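Local coordinates for protein catechol 1,2-dioxygenase (Acinetobacter sp., PDB 1DMH) that uses a ferric ion to catalyse the intradiol cleavage of catechol by dioxygen to cis,cis-muconate, the first step of its route through the beta-ketoadipate pathway, at residues Ile34-Val37 with Leu38-Tyr42. Sequence-based numbering, arbitrary orientation.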
loop_
_atom_site.group_PDB
_atom_site.type_symbol
_atom_site.label_atom_id
_atom_site.label_comp_id
_atom_site.label_asym_id
_atom_site.label_seq_id
_atom_site.Cartn_x
_atom_site.Cartn_y
_atom_site.Cartn_z
ATOM N N ILE A 34 -12.188 5.058 -7.240
ATOM C CA ILE A 34 -10.930 4.978 -7.979
ATOM C C ILE A 34 -10.743 6.182 -8.897
ATOM O O ILE A 34 -9.657 6.773 -8.928
ATOM C CB ILE A 34 -10.861 3.698 -8.820
ATOM C CG1 ILE A 34 -10.822 2.480 -7.897
ATOM C CG2 ILE A 34 -9.611 3.719 -9.701
ATOM C CD1 ILE A 34 -9.626 2.463 -6.980
ATOM N N HIS A 35 -11.784 6.564 -9.640
ATOM C CA HIS A 35 -11.649 7.716 -10.517
ATOM C C HIS A 35 -11.239 8.966 -9.732
ATOM O O HIS A 35 -10.349 9.697 -10.145
ATOM C CB HIS A 35 -12.943 7.977 -11.281
ATOM C CG HIS A 35 -12.830 9.098 -12.265
ATOM N ND1 HIS A 35 -13.394 10.338 -12.051
ATOM C CD2 HIS A 35 -12.121 9.199 -13.414
ATOM C CE1 HIS A 35 -13.034 11.156 -13.022
ATOM N NE2 HIS A 35 -12.262 10.491 -13.862
ATOM N N ARG A 36 -11.858 9.202 -8.586
ATOM C CA ARG A 36 -11.510 10.375 -7.789
ATOM C C ARG A 36 -10.096 10.305 -7.222
ATOM O O ARG A 36 -9.341 11.270 -7.305
ATOM C CB ARG A 36 -12.516 10.544 -6.644
ATOM C CG ARG A 36 -12.151 11.591 -5.601
ATOM C CD ARG A 36 -11.981 12.968 -6.186
ATOM N NE ARG A 36 -11.820 13.943 -5.112
ATOM C CZ ARG A 36 -12.839 14.500 -4.458
ATOM N NH1 ARG A 36 -14.098 14.195 -4.782
ATOM N NH2 ARG A 36 -12.604 15.303 -3.433
ATOM N N VAL A 37 -9.730 9.169 -6.639
ATOM C CA VAL A 37 -8.395 9.037 -6.080
ATOM C C VAL A 37 -7.314 9.179 -7.164
ATOM O O VAL A 37 -6.315 9.858 -6.943
ATOM C CB VAL A 37 -8.235 7.691 -5.320
ATOM C CG1 VAL A 37 -6.803 7.554 -4.804
ATOM C CG2 VAL A 37 -9.193 7.648 -4.145
ATOM N N LEU A 38 -7.502 8.562 -8.332
ATOM C CA LEU A 38 -6.502 8.690 -9.410
ATOM C C LEU A 38 -6.389 10.123 -9.908
ATOM O O LEU A 38 -5.302 10.622 -10.168
ATOM C CB LEU A 38 -6.840 7.823 -10.620
ATOM C CG LEU A 38 -6.755 6.317 -10.452
ATOM C CD1 LEU A 38 -7.045 5.656 -11.785
ATOM C CD2 LEU A 38 -5.370 5.956 -9.978
ATOM N N SER A 39 -7.528 10.775 -10.068
ATOM C CA SER A 39 -7.533 12.147 -10.533
ATOM C C SER A 39 -6.751 13.007 -9.572
ATOM O O SER A 39 -5.890 13.765 -9.983
ATOM C CB SER A 39 -8.967 12.666 -10.648
ATOM O OG SER A 39 -9.643 11.936 -11.655
ATOM N N ASP A 40 -7.055 12.896 -8.290
ATOM C CA ASP A 40 -6.338 13.693 -7.302
ATOM C C ASP A 40 -4.830 13.408 -7.307
ATOM O O ASP A 40 -4.032 14.327 -7.218
ATOM C CB ASP A 40 -6.905 13.469 -5.884
ATOM C CG ASP A 40 -8.296 14.089 -5.692
ATOM O OD1 ASP A 40 -8.735 14.932 -6.512
ATOM O OD2 ASP A 40 -8.940 13.730 -4.694
ATOM N N LEU A 41 -4.437 12.142 -7.415
ATOM C CA LEU A 41 -3.019 11.812 -7.417
ATOM C C LEU A 41 -2.306 12.283 -8.676
ATOM O O LEU A 41 -1.169 12.744 -8.595
ATOM C CB LEU A 41 -2.815 10.304 -7.229
ATOM C CG LEU A 41 -3.078 9.781 -5.820
ATOM C CD1 LEU A 41 -2.959 8.257 -5.833
ATOM C CD2 LEU A 41 -2.076 10.381 -4.850
ATOM N N TYR A 42 -2.949 12.141 -9.833
ATOM C CA TYR A 42 -2.346 12.605 -11.087
ATOM C C TYR A 42 -2.160 14.114 -10.979
ATOM O O TYR A 42 -1.145 14.654 -11.407
ATOM C CB TYR A 42 -3.247 12.306 -12.285
ATOM C CG TYR A 42 -3.091 10.933 -12.909
ATOM C CD1 TYR A 42 -2.956 9.786 -12.119
ATOM C CD2 TYR A 42 -3.222 10.770 -14.284
ATOM C CE1 TYR A 42 -2.982 8.524 -12.688
ATOM C CE2 TYR A 42 -3.247 9.507 -14.863
ATOM C CZ TYR A 42 -3.139 8.395 -14.062
ATOM O OH TYR A 42 -3.279 7.154 -14.617
HETATM O O HOH W 1 -9.722 15.325 -2.693
#
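Arg36 and Asp40 form an i to i+4 salt bridge on helix 28-47, one of the five N-terminal helices that each subunit gives to the helical zipper at the dimer axis. Arg36 NE donates to Asp40 OD2 at 2.9 Å. That oxygen lies close to the guanidinium plane, but NE, though on the syn side, is 26° out of the carboxylate plane, and the N-H...O angle is 149°; the two flat groups are steeply inclined. The arginine chain stands out from the helix, and a bend at chi2 leans it toward the next turn, where NE meets the carboxylate. Water 1 closes a ring, accepting from Arg36 NH2 and donating to Asp40 OD2 at 2.7 Å, so this oxygen is gripped twice. The same NH2 forms a salt bridge with Asp47 OD2 of the second subunit, so Asp40 probably helps to steady an arginine that also bonds across the dimer interface.

One turn of backbone bonds runs from Leu38 N to Ile34 O through Leu41 N to Val37 O. At His35 O the bond is doubled: Ser39 N and Ser39 OG (2.8 Å) arrive from opposite faces of the carbonyl plane. Serine is short enough to fold back this way, with OG beside its own backbone N (chi1 -65°), and OG also lies above one face of the His35 ring, offset toward its rim.

Ile34 and Leu38 are buried and branched, fit for an apolar setting: Ile34 touches a bound phospholipid and Leu38 packs on Phe80 of the second subunit. Val37 and Leu41 form a second, partly exposed pair, CG1 alongside CD1, while Ile34 CG2 meets Leu38 CD1 at 3.8 Å.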